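Local coordinates for protein probable tagatose 6-phosphate kinase (Sinorhizobium meliloti, PDB 3TXV) that probably acts in carbohydrate metabolism, perhaps as a tagatose-6-phosphate kinase, and is related to the GatZ/KbaZ subunits of tagatose-1,6-bisphosphate aldolase, at residues Arg21-Ile26 / Phe283-Val288; Lys127-Thr132 / Val172-Thr177; Val224-Gln229 / His258-Glu263; Tyr242-Ala247 / Val279-Ala284. One frame throughout, in Å; residues are numbered along the deposited sequence.

Interaction 1: residues Arg21-Ile26 / Phe283-Val288; sequences RGIPSI and FAILKV
Strands 23-26 and 283-288 run parallel, their axes 4.5 Å apart and 25° from alignment, with Ile23 paired to Ile285 and Ser25 to Lys287. Four backbone hydrogen bonds join them: Ile23 N gives to Ala284 O and Ser25 N to Leu286 O, while Leu286 N gives to Ile23 O (3.2 Å) and Val288 N to Ser25 O (2.9 Å). On one face, Ile23 and Ile285 lie side by side, CG2 of the former 3.8 Å from CG1 of the latter. Further along the same face, CB of Ser25 packs 3.7 Å from CG of Lys287. Because Ser25 OG stands anti to its own nitrogen (chi1 -163°), it lies along the Lys287 chain and hydrogen-bonds Glu51. The amine of Lys287 goes further, into salt bridges with Glu263 and Asp94. On the opposite face Ile26 CD1 meets Val288 CG1 at 4.1 Å, and helix 407-424 covers them together with Pro24. The contact thus joins first and last strands of a closed barrel: the face under that helix is apolar, while the other begins apolar at Ile23 and Ile285 and turns polar at Ser25 and Lys287, where Glu263 and Asp94 probably offset the charge of the buried lysine.

Interaction 2: residues Lys127-Thr132 / Val172-Thr177; sequences KLHLDT and VYIIGT
The His129 ring meets Gly176 at its edge: NE2 gives a hydrogen bond of 2.8 Å to Gly176 O, which lies near the ring plane, and the N-H points at it fairly straight (159°). The donor is nevertheless tilted from the carbonyl plane. ND1 finds its partners in Asp94 and His95, whose ring also meets that of His129 edge-to-face, so bonds at both nitrogens fix the ring's rotation. The Tyr173 ring, turned to the other side of the sheet, is approached obliquely by two leucines, Leu128 CD2 coming 3.6 Å from Tyr173 CE1 and Leu130 CD1 equally near Tyr173 CD1; its hydroxyl bonds to Glu160. On the histidine's side, the bent chain of Lys127 brings NZ within 3.8 Å of Ile174 CG2 on its way to salt bridges with Glu51 and Glu263. Further along, Thr177 OG1 donates to Asp131 OD2 (2.7 Å) from the syn side, though tilted from the carboxylate plane, and this oxygen is shared with His95. A leucine in place of His129 would probably leave Gly176 O without this donor, and Asp94 and His95 without the ring nitrogen they bond. Backbone bonds such as Leu130 N to Ile174 O (2.8 Å) knit the strands in parallel. Hydrophobic residues facing the outer helices and polar ones gathered inside and at the C-terminal strand ends are the arrangement of a TIM barrel; His95 here belongs to a possible, unconfirmed metal site.

Interaction 3: residues Val224-Gln229 / His258-Glu263; sequences VGAVVQ and HGMVFE
Glu263, Val224 and Val228 carry much of this contact between strands 223-227 and 261-264, the first two chiefly through their backbones. Glu263 is gripped twice by main-chain bonds: its N gives to Ala226 O (3.0 Å), from well above that carbonyl's plane, and its O receives Val228 N at 3.3 Å, almost in line with the C=O. Its side chain leaves on the face of Val227, with CG anti to the backbone N (chi1 -178°) and the chain extended beyond. The carboxylate is thereby carried into the barrel, where OE1 meets Lys127 and OE2 meets Lys287 and His265. At the start of the pairing, Val224 O accepts Val261 N (2.9 Å, 168° at the hydrogen), and the Met260 CA-H also leans on this oxygen. Met260, present as selenomethionine, bends at its last torsion and places CE 3.9 Å from Ala226 CB. On this outer face Val228 works with its side chain: CG2 sits over one face of the Phe262 ring, 4.0 Å from the centroid and 23° off the normal, a CH-pi contact, while CG1 touches CD1 and CE1 of the same ring. Leu250 closes on both residues. The chemistry is therefore divided by the sheet, with an aromatic and aliphatic layer against helix 249-252 and, inside, a glutamate whose two oxygens bridge strands 127-130 and 283-288 and probably offset their lysine charges.

Interaction 4: residues Tyr242-Ala247 / Val279-Ala284; sequences YDRARA and VADGFA
The Schellman motif that ends helix 272-280, with Gly282 as its C-prime residue, presents Asp281 and Phe283 to Tyr242, Arg244 and Ala247 of the loop before helix 249-252. Asp281 takes the larger share. Its OD2 accepts a hydrogen bond from Tyr242 OH through the anti lone pair (2.5 Å), in the neighbourhood of the ring plane, with ring and carboxylate turned 58° apart. The other oxygen, OD1, faces Arg244 NH1 at 3.2 Å. This salt bridge is one of charge alone, for OD1 lies well out of the guanidinium plane and no N-H is aimed at it. The tyrosine ring reaches over because CG is anti to the backbone N (chi1 173°), and its CZ packs 3.7 Å from Phe283 CE2, the two rings set obliquely. Ala247 CB adds a looser touch, 4.1 Å from Phe283 CZ. With a phenylalanine here, Asp281 OD2 would probably lose its hydroxyl partner and the carboxylate would be freer to turn. A carboxylate at a helix's C-terminal end should be disfavoured by the helix dipole; the hydroxyl and the nearby guanidinium plausibly offset that cost while tying the loop to the helix end.

In the fold
The four contacts sample one parallel eight-stranded barrel. Interaction 2 joins the fourth and fifth strands and interaction 3, later in the chain, the sixth and seventh; interaction 1 closes the ring by setting the last strand against the first, its segments enclosing interactions 2 and 3 along the chain. Interaction 4 lies at the barrel's periphery, where helix 272-280 leads into strand 283-288; it shares Phe283 and Ala284 with interaction 1, and its segments alternate with those of interaction 3. Centres are about 10 Å apart for interactions 2 and 3 but about 21 Å for 2 and 4. Lys127, Glu263 and Lys287 link the first three through the barrel interior, one charged core beside a possible metal site.

Interaction 1: residues Arg21-Ile26 / Phe283-Val288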
loop_
_atom_site.group_PDB
_atom_site.type_symbol
_atom_site.label_atom_id
_atom_site.label_comp_id
_atom_site.label_asym_id
_atom_site.label_seq_id
_atom_site.Cartn_x
_atom_site.Cartn_y
_atom_site.Cartn_z
ATOM N N ARG A 21 -19.917 6.673 2.747
ATOM C CA ARG A 21 -18.872 5.624 2.590
ATOM C C ARG A 21 -17.718 5.946 1.568
ATOM O O ARG A 21 -17.878 6.716 0.597
ATOM C CB ARG A 21 -19.510 4.224 2.361
ATOM C CG ARG A 21 -19.885 3.498 3.674
ATOM N N GLY A 22 -16.544 5.381 1.880
ATOM C CA GLY A 22 -15.401 5.298 0.982
ATOM C C GLY A 22 -14.768 3.953 1.282
ATOM O O GLY A 22 -15.284 3.193 2.110
ATOM N N ILE A 23 -13.665 3.639 0.625
ATOM C CA ILE A 23 -12.982 2.379 0.922
ATOM C C ILE A 23 -11.486 2.588 1.161
ATOM O O ILE A 23 -10.828 3.352 0.408
ATOM C CB ILE A 23 -13.276 1.281 -0.123
ATOM C CG1 ILE A 23 -12.716 -0.040 0.332
ATOM C CG2 ILE A 23 -12.697 1.610 -1.475
ATOM C CD1 ILE A 23 -13.573 -1.232 -0.084
ATOM N N PRO A 24 -10.964 1.987 2.260
ATOM C CA PRO A 24 -9.521 2.005 2.552
ATOM C C PRO A 24 -8.804 1.009 1.682
ATOM O O PRO A 24 -9.319 -0.092 1.451
ATOM C CB PRO A 24 -9.442 1.572 4.018
ATOM C CG PRO A 24 -10.711 0.984 4.319
ATOM C CD PRO A 24 -11.732 1.610 3.449
ATOM N N SER A 25 -7.648 1.411 1.169
ATOM C CA SER A 25 -6.878 0.548 0.287
ATOM C C SER A 25 -5.600 0.122 0.976
ATOM O O SER A 25 -4.785 0.956 1.364
ATOM C CB SER A 25 -6.566 1.274 -1.011
ATOM O OG SER A 25 -6.171 0.354 -1.993
ATOM N N ILE A 26 -5.417 -1.173 1.150
ATOM C CA ILE A 26 -4.244 -1.642 1.858
ATOM C C ILE A 26 -3.234 -2.179 0.873
ATOM O O ILE A 26 -3.455 -3.266 0.329
ATOM C CB ILE A 26 -4.590 -2.774 2.816
ATOM C CG1 ILE A 26 -5.939 -2.521 3.558
ATOM C CG2 ILE A 26 -3.420 -3.051 3.696
ATOM C CD1 ILE A 26 -6.067 -1.188 4.319
ATOM N N PHE A 283 -12.216 12.153 -2.165
ATOM C CA PHE A 283 -11.031 11.338 -2.322
ATOM C C PHE A 283 -11.427 10.114 -1.547
ATOM O O PHE A 283 -11.143 9.997 -0.366
ATOM C CB PHE A 283 -9.821 12.070 -1.771
ATOM C CG PHE A 283 -9.733 13.471 -2.263
ATOM C CD1 PHE A 283 -9.161 13.744 -3.508
ATOM C CD2 PHE A 283 -10.294 14.517 -1.535
ATOM C CE1 PHE A 283 -9.121 15.055 -4.002
ATOM C CE2 PHE A 283 -10.243 15.831 -2.012
ATOM C CZ PHE A 283 -9.658 16.099 -3.240
ATOM N N ALA A 284 -12.157 9.232 -2.213
ATOM C CA ALA A 284 -12.933 8.212 -1.525
ATOM C C ALA A 284 -12.205 6.901 -1.415
ATOM O O ALA A 284 -12.613 6.027 -0.650
ATOM C CB ALA A 284 -14.269 8.004 -2.208
ATOM N N ILE A 285 -11.156 6.739 -2.204
ATOM C CA ILE A 285 -10.297 5.576 -2.079
ATOM C C ILE A 285 -8.984 6.097 -1.567
ATOM O O ILE A 285 -8.377 6.993 -2.181
ATOM C CB ILE A 285 -10.067 4.865 -3.393
ATOM C CG1 ILE A 285 -11.369 4.209 -3.876
ATOM C CG2 ILE A 285 -8.964 3.873 -3.220
ATOM C CD1 ILE A 285 -11.442 4.076 -5.335
ATOM N N LEU A 286 -8.580 5.530 -0.432
ATOM C CA LEU A 286 -7.464 5.975 0.372
ATOM C C LEU A 286 -6.426 4.892 0.388
ATOM O O LEU A 286 -6.614 3.869 1.028
ATOM C CB LEU A 286 -7.946 6.200 1.802
ATOM C CG LEU A 286 -8.979 7.307 1.952
ATOM C CD1 LEU A 286 -9.812 7.064 3.180
ATOM C CD2 LEU A 286 -8.275 8.679 1.999
ATOM N N LYS A 287 -5.290 5.118 -0.215
ATOM C CA LYS A 287 -4.277 4.109 -0.180
ATOM C C LYS A 287 -3.318 4.317 0.958
ATOM O O LYS A 287 -2.715 5.350 1.088
ATOM C CB LYS A 287 -3.501 4.146 -1.471
ATOM C CG LYS A 287 -4.242 3.635 -2.646
ATOM C CD LYS A 287 -3.304 3.264 -3.751
ATOM C CE LYS A 287 -3.417 1.828 -4.120
ATOM N NZ LYS A 287 -3.627 1.632 -5.545
ATOM N N VAL A 288 -3.200 3.336 1.817
ATOM C CA VAL A 288 -2.236 3.418 2.852
ATOM C C VAL A 288 -1.441 2.186 2.701
ATOM O O VAL A 288 -1.966 1.176 2.407
ATOM C CB VAL A 288 -2.912 3.429 4.167
ATOM C CG1 VAL A 288 -3.786 2.278 4.283
ATOM C CG2 VAL A 288 -1.936 3.513 5.267
#

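Interaction 2: residues Lys127-Thr132 / Val172-Thr177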
loop_
_atom_site.group_PDB
_atom_site.type_symbol
_atom_site.label_atom_id
_atom_site.label_comp_id
_atom_site.label_asym_id
_atom_site.label_seq_id
_atom_site.Cartn_x
_atom_site.Cartn_y
_atom_site.Cartn_z
ATOM N N LYS A 127 -9.856 -4.954 -8.962
ATOM C CA LYS A 127 -9.558 -3.533 -9.133
ATOM C C LYS A 127 -8.299 -3.400 -9.947
ATOM O O LYS A 127 -7.292 -3.980 -9.586
ATOM C CB LYS A 127 -9.417 -2.823 -7.803
ATOM C CG LYS A 127 -9.537 -1.333 -7.867
ATOM C CD LYS A 127 -9.530 -0.802 -6.461
ATOM C CE LYS A 127 -8.864 0.586 -6.364
ATOM N NZ LYS A 127 -7.388 0.618 -6.625
ATOM N N LEU A 128 -8.362 -2.665 -11.058
ATOM C CA LEU A 128 -7.200 -2.535 -11.963
ATOM C C LEU A 128 -6.839 -1.083 -12.195
ATOM O O LEU A 128 -7.603 -0.310 -12.791
ATOM C CB LEU A 128 -7.464 -3.227 -13.306
ATOM C CG LEU A 128 -7.272 -4.740 -13.511
ATOM C CD1 LEU A 128 -7.203 -5.589 -12.238
ATOM C CD2 LEU A 128 -8.338 -5.258 -14.442
ATOM N N HIS A 129 -5.686 -0.692 -11.691
ATOM C CA HIS A 129 -5.232 0.667 -11.922
ATOM C C HIS A 129 -4.289 0.698 -13.131
ATOM O O HIS A 129 -3.249 0.006 -13.179
ATOM C CB HIS A 129 -4.588 1.219 -10.664
ATOM C CG HIS A 129 -3.899 2.519 -10.857
ATOM N ND1 HIS A 129 -2.688 2.798 -10.272
ATOM C CD2 HIS A 129 -4.236 3.613 -11.566
ATOM C CE1 HIS A 129 -2.309 4.019 -10.604
ATOM N NE2 HIS A 129 -3.231 4.535 -11.393
ATOM N N LEU A 130 -4.694 1.464 -14.129
ATOM C CA LEU A 130 -3.986 1.473 -15.384
ATOM C C LEU A 130 -3.177 2.747 -15.505
ATOM O O LEU A 130 -3.703 3.826 -15.846
ATOM C CB LEU A 130 -4.967 1.347 -16.546
ATOM C CG LEU A 130 -5.780 0.060 -16.637
ATOM C CD1 LEU A 130 -6.823 0.186 -17.722
ATOM C CD2 LEU A 130 -4.884 -1.157 -16.854
ATOM N N ASP A 131 -1.890 2.613 -15.221
ATOM C CA ASP A 131 -0.991 3.733 -15.292
ATOM C C ASP A 131 0.021 3.483 -16.377
ATOM O O ASP A 131 0.943 2.688 -16.189
ATOM C CB ASP A 131 -0.286 3.920 -13.954
ATOM C CG ASP A 131 0.537 5.201 -13.908
ATOM O OD1 ASP A 131 0.433 6.010 -14.875
ATOM O OD2 ASP A 131 1.281 5.390 -12.905
ATOM N N THR A 132 -0.150 4.178 -17.493
ATOM C CA THR A 132 0.667 4.012 -18.687
ATOM C C THR A 132 1.435 5.292 -19.026
ATOM O O THR A 132 1.857 5.499 -20.159
ATOM C CB THR A 132 -0.238 3.716 -19.871
ATOM O OG1 THR A 132 -1.475 4.421 -19.694
ATOM C CG2 THR A 132 -0.520 2.241 -19.973
ATOM N N VAL A 172 -13.270 -3.302 -12.126
ATOM C CA VAL A 172 -13.364 -1.866 -12.210
ATOM C C VAL A 172 -11.977 -1.324 -12.559
ATOM O O VAL A 172 -10.977 -2.061 -12.499
ATOM C CB VAL A 172 -13.943 -1.280 -10.902
ATOM C CG1 VAL A 172 -15.447 -1.398 -10.935
ATOM C CG2 VAL A 172 -13.401 -2.031 -9.691
ATOM N N TYR A 173 -11.909 -0.057 -12.946
ATOM C CA TYR A 173 -10.617 0.526 -13.395
ATOM C C TYR A 173 -10.349 1.868 -12.764
ATOM O O TYR A 173 -11.259 2.683 -12.565
ATOM C CB TYR A 173 -10.522 0.698 -14.933
ATOM C CG TYR A 173 -10.611 -0.586 -15.679
ATOM C CD1 TYR A 173 -9.490 -1.391 -15.851
ATOM C CD2 TYR A 173 -11.848 -1.035 -16.187
ATOM C CE1 TYR A 173 -9.592 -2.633 -16.519
ATOM C CE2 TYR A 173 -11.961 -2.248 -16.856
ATOM C CZ TYR A 173 -10.833 -3.051 -17.020
ATOM O OH TYR A 173 -10.953 -4.262 -17.684
ATOM N N ILE A 174 -9.082 2.115 -12.474
ATOM C CA ILE A 174 -8.704 3.463 -12.133
ATOM C C ILE A 174 -7.647 3.990 -13.102
ATOM O O ILE A 174 -6.809 3.244 -13.582
ATOM C CB ILE A 174 -8.447 3.671 -10.604
ATOM C CG1 ILE A 174 -7.107 4.314 -10.388
ATOM C CG2 ILE A 174 -8.473 2.388 -9.854
ATOM C CD1 ILE A 174 -7.137 5.370 -9.373
ATOM N N ILE A 175 -7.746 5.264 -13.433
ATOM C CA ILE A 175 -6.833 5.871 -14.381
ATOM C C ILE A 175 -6.061 7.022 -13.757
ATOM O O ILE A 175 -6.475 7.566 -12.746
ATOM C CB ILE A 175 -7.586 6.368 -15.615
ATOM C CG1 ILE A 175 -8.753 7.234 -15.206
ATOM C CG2 ILE A 175 -8.146 5.212 -16.384
ATOM C CD1 ILE A 175 -9.728 7.474 -16.333
ATOM N N GLY A 176 -4.935 7.392 -14.345
ATOM C CA GLY A 176 -4.143 8.473 -13.804
ATOM C C GLY A 176 -2.930 8.041 -13.009
ATOM O O GLY A 176 -2.644 6.854 -12.858
ATOM N N THR A 177 -2.221 9.022 -12.469
ATOM C CA THR A 177 -0.870 8.798 -12.006
ATOM C C THR A 177 -0.490 9.804 -10.927
ATOM O O THR A 177 -1.152 10.839 -10.792
ATOM C CB THR A 177 0.096 8.893 -13.220
ATOM O OG1 THR A 177 1.284 8.133 -12.968
ATOM C CG2 THR A 177 0.436 10.357 -13.566
#

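Interaction 3: residues Val224-Gln229 / His258-Glu263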
loop_
_atom_site.group_PDB
_atom_site.type_symbol
_atom_site.label_atom_id
_atom_site.label_comp_id
_atom_site.label_asym_id
_atom_site.label_seq_id
_atom_site.Cartn_x
_atom_site.Cartn_y
_atom_site.Cartn_z
ATOM N N VAL A 224 -13.966 3.607 -12.370
ATOM C CA VAL A 224 -14.650 4.125 -11.204
ATOM C C VAL A 224 -13.880 5.220 -10.510
ATOM O O VAL A 224 -14.371 5.783 -9.517
ATOM C CB VAL A 224 -15.033 3.009 -10.222
ATOM C CG1 VAL A 224 -16.048 2.079 -10.857
ATOM C CG2 VAL A 224 -13.835 2.233 -9.791
ATOM N N GLY A 225 -12.694 5.557 -11.026
ATOM C CA GLY A 225 -11.904 6.594 -10.375
ATOM C C GLY A 225 -10.602 6.978 -11.015
ATOM O O GLY A 225 -10.079 6.247 -11.858
ATOM N N ALA A 226 -10.067 8.132 -10.613
ATOM C CA ALA A 226 -8.752 8.556 -11.084
ATOM C C ALA A 226 -7.786 8.892 -9.938
ATOM O O ALA A 226 -8.215 9.366 -8.890
ATOM C CB ALA A 226 -8.888 9.739 -12.040
ATOM N N VAL A 227 -6.489 8.657 -10.149
ATOM C CA VAL A 227 -5.473 9.081 -9.180
ATOM C C VAL A 227 -5.163 10.583 -9.282
ATOM O O VAL A 227 -4.829 11.099 -10.359
ATOM C CB VAL A 227 -4.161 8.310 -9.335
ATOM C CG1 VAL A 227 -3.503 8.139 -7.977
ATOM C CG2 VAL A 227 -4.413 6.957 -9.935
ATOM N N VAL A 228 -5.281 11.291 -8.168
ATOM C CA VAL A 228 -5.086 12.736 -8.195
ATOM C C VAL A 228 -4.364 13.171 -6.946
ATOM O O VAL A 228 -4.476 12.509 -5.917
ATOM C CB VAL A 228 -6.428 13.499 -8.352
ATOM C CG1 VAL A 228 -7.255 12.888 -9.509
ATOM C CG2 VAL A 228 -7.247 13.545 -7.040
ATOM N N GLN A 229 -3.596 14.247 -7.034
ATOM C CA GLN A 229 -2.794 14.667 -5.902
ATOM C C GLN A 229 -3.569 15.755 -5.177
ATOM O O GLN A 229 -3.499 16.928 -5.538
ATOM C CB GLN A 229 -1.390 15.126 -6.336
ATOM N N HIS A 258 -19.277 11.496 -13.586
ATOM C CA HIS A 258 -20.352 10.703 -13.016
ATOM C C HIS A 258 -19.911 9.265 -12.841
ATOM O O HIS A 258 -19.229 8.705 -13.705
ATOM C CB HIS A 258 -21.600 10.783 -13.887
ATOM C CG HIS A 258 -22.023 12.185 -14.190
ATOM N ND1 HIS A 258 -23.043 12.817 -13.510
ATOM C CD2 HIS A 258 -21.544 13.089 -15.080
ATOM C CE1 HIS A 258 -23.184 14.047 -13.977
ATOM N NE2 HIS A 258 -22.286 14.238 -14.930
ATOM N N GLY A 259 -20.323 8.667 -11.722
ATOM C CA GLY A 259 -19.943 7.294 -11.357
ATOM C C GLY A 259 -18.445 7.157 -11.174
ATOM O O GLY A 259 -17.852 6.147 -11.563
HETATM N N MSE A 260 -17.843 8.192 -10.583
HETATM C CA MSE A 260 -16.405 8.278 -10.431
HETATM C C MSE A 260 -16.052 8.967 -9.151
HETATM O O MSE A 260 -16.608 10.012 -8.835
HETATM C CB MSE A 260 -15.798 9.053 -11.591
HETATM C CG MSE A 260 -15.462 8.168 -12.761
HETATM SE SE MSE A 260 -14.259 9.047 -13.991
HETATM C CE MSE A 260 -12.747 9.354 -12.773
ATOM N N VAL A 261 -15.111 8.388 -8.419
ATOM C CA VAL A 261 -14.551 9.044 -7.238
ATOM C C VAL A 261 -13.070 9.292 -7.479
ATOM O O VAL A 261 -12.523 8.809 -8.464
ATOM C CB VAL A 261 -14.732 8.161 -5.996
ATOM C CG1 VAL A 261 -16.204 7.814 -5.802
ATOM C CG2 VAL A 261 -13.928 6.891 -6.138
ATOM N N PHE A 262 -12.414 10.021 -6.578
ATOM C CA PHE A 262 -10.939 10.065 -6.579
ATOM C C PHE A 262 -10.242 9.009 -5.705
ATOM O O PHE A 262 -10.603 8.821 -4.551
ATOM C CB PHE A 262 -10.438 11.440 -6.191
ATOM C CG PHE A 262 -10.769 12.492 -7.187
ATOM C CD1 PHE A 262 -10.747 12.207 -8.547
ATOM C CD2 PHE A 262 -11.077 13.789 -6.771
ATOM C CE1 PHE A 262 -11.046 13.199 -9.482
ATOM C CE2 PHE A 262 -11.380 14.773 -7.680
ATOM C CZ PHE A 262 -11.364 14.483 -9.037
ATOM N N GLU A 263 -9.256 8.325 -6.276
ATOM C CA GLU A 263 -8.266 7.600 -5.502
ATOM C C GLU A 263 -7.163 8.542 -5.092
ATOM O O GLU A 263 -6.632 9.328 -5.918
ATOM C CB GLU A 263 -7.652 6.497 -6.330
ATOM C CG GLU A 263 -6.657 5.661 -5.580
ATOM C CD GLU A 263 -6.491 4.261 -6.163
ATOM O OE1 GLU A 263 -7.507 3.532 -6.323
ATOM O OE2 GLU A 263 -5.324 3.886 -6.443
#

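Interaction 4: residues Tyr242-Ala247 / Val279-Ala284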
loop_
_atom_site.group_PDB
_atom_site.type_symbol
_atom_site.label_atom_id
_atom_site.label_comp_id
_atom_site.label_asym_id
_atom_site.label_seq_id
_atom_site.Cartn_x
_atom_site.Cartn_y
_atom_site.Cartn_z
ATOM N N TYR A 242 -3.740 17.506 4.775
ATOM C CA TYR A 242 -4.745 17.847 3.765
ATOM C C TYR A 242 -5.434 19.178 4.023
ATOM O O TYR A 242 -6.157 19.331 4.999
ATOM C CB TYR A 242 -5.802 16.726 3.707
ATOM C CG TYR A 242 -7.025 16.971 2.833
ATOM C CD1 TYR A 242 -6.906 17.502 1.544
ATOM C CD2 TYR A 242 -8.301 16.629 3.295
ATOM C CE1 TYR A 242 -8.027 17.717 0.751
ATOM C CE2 TYR A 242 -9.444 16.838 2.502
ATOM C CZ TYR A 242 -9.291 17.380 1.232
ATOM O OH TYR A 242 -10.394 17.584 0.448
ATOM N N ASP A 243 -5.205 20.135 3.133
ATOM C CA ASP A 243 -5.858 21.422 3.221
ATOM C C ASP A 243 -7.129 21.408 2.385
ATOM O O ASP A 243 -7.090 21.348 1.155
ATOM C CB ASP A 243 -4.914 22.543 2.792
ATOM C CG ASP A 243 -5.307 23.880 3.387
ATOM O OD1 ASP A 243 -6.483 24.281 3.250
ATOM O OD2 ASP A 243 -4.448 24.517 4.022
ATOM N N ARG A 244 -8.256 21.447 3.088
ATOM C CA ARG A 244 -9.589 21.362 2.492
ATOM C C ARG A 244 -9.831 22.540 1.537
ATOM O O ARG A 244 -10.429 22.382 0.465
ATOM C CB ARG A 244 -10.641 21.297 3.600
ATOM C CG ARG A 244 -12.010 20.838 3.148
ATOM C CD ARG A 244 -12.784 20.160 4.295
ATOM N NE ARG A 244 -14.137 20.690 4.487
ATOM C CZ ARG A 244 -15.008 20.992 3.511
ATOM N NH1 ARG A 244 -14.705 20.784 2.227
ATOM N NH2 ARG A 244 -16.214 21.484 3.814
ATOM N N ALA A 245 -9.325 23.709 1.921
ATOM C CA ALA A 245 -9.341 24.878 1.049
ATOM C C ALA A 245 -8.588 24.631 -0.257
ATOM O O ALA A 245 -9.178 24.738 -1.327
ATOM C CB ALA A 245 -8.790 26.117 1.774
ATOM N N ARG A 246 -7.301 24.296 -0.172
ATOM C CA ARG A 246 -6.458 24.114 -1.379
ATOM C C ARG A 246 -7.016 23.089 -2.425
ATOM O O ARG A 246 -6.668 23.142 -3.604
ATOM C CB ARG A 246 -4.983 23.819 -1.000
ATOM N N ALA A 247 -7.903 22.194 -1.991
ATOM C CA ALA A 247 -8.499 21.209 -2.885
ATOM C C ALA A 247 -10.028 21.292 -2.950
ATOM O O ALA A 247 -10.722 20.301 -2.719
ATOM C CB ALA A 247 -8.058 19.808 -2.482
ATOM N N VAL A 279 -12.421 11.873 2.642
ATOM C CA VAL A 279 -13.497 11.016 2.165
ATOM C C VAL A 279 -14.706 11.844 1.799
ATOM O O VAL A 279 -15.148 11.802 0.653
ATOM C CB VAL A 279 -13.905 9.969 3.187
ATOM C CG1 VAL A 279 -15.188 9.280 2.737
ATOM C CG2 VAL A 279 -12.790 8.961 3.355
ATOM N N ALA A 280 -15.239 12.587 2.767
ATOM C CA ALA A 280 -16.252 13.600 2.506
ATOM C C ALA A 280 -16.038 14.331 1.154
ATOM O O ALA A 280 -16.949 14.358 0.302
ATOM C CB ALA A 280 -16.263 14.595 3.650
ATOM N N ASP A 281 -14.843 14.895 0.940
ATOM C CA ASP A 281 -14.571 15.643 -0.310
ATOM C C ASP A 281 -14.342 14.768 -1.547
ATOM O O ASP A 281 -13.945 15.259 -2.606
ATOM C CB ASP A 281 -13.419 16.617 -0.122
ATOM C CG ASP A 281 -13.610 17.475 1.074
ATOM O OD1 ASP A 281 -14.778 17.617 1.510
ATOM O OD2 ASP A 281 -12.606 17.996 1.595
ATOM N N GLY A 282 -14.585 13.477 -1.399
ATOM C CA GLY A 282 -14.584 12.571 -2.531
ATOM C C GLY A 282 -13.268 11.937 -2.954
ATOM O O GLY A 282 -13.201 11.259 -4.010
ATOM N N PHE A 283 -12.216 12.153 -2.165
ATOM C CA PHE A 283 -11.031 11.338 -2.322
ATOM C C PHE A 283 -11.427 10.114 -1.547
ATOM O O PHE A 283 -11.143 9.997 -0.366
ATOM C CB PHE A 283 -9.821 12.070 -1.771
ATOM C CG PHE A 283 -9.733 13.471 -2.263
ATOM C CD1 PHE A 283 -9.161 13.744 -3.508
ATOM C CD2 PHE A 283 -10.294 14.517 -1.535
ATOM C CE1 PHE A 283 -9.121 15.055 -4.002
ATOM C CE2 PHE A 283 -10.243 15.831 -2.012
ATOM C CZ PHE A 283 -9.658 16.099 -3.240
ATOM N N ALA A 284 -12.157 9.232 -2.213
ATOM C CA ALA A 284 -12.933 8.212 -1.525
ATOM C C ALA A 284 -12.205 6.901 -1.415
ATOM O O ALA A 284 -12.613 6.027 -0.650
ATOM C CB ALA A 284 -14.269 8.004 -2.208
#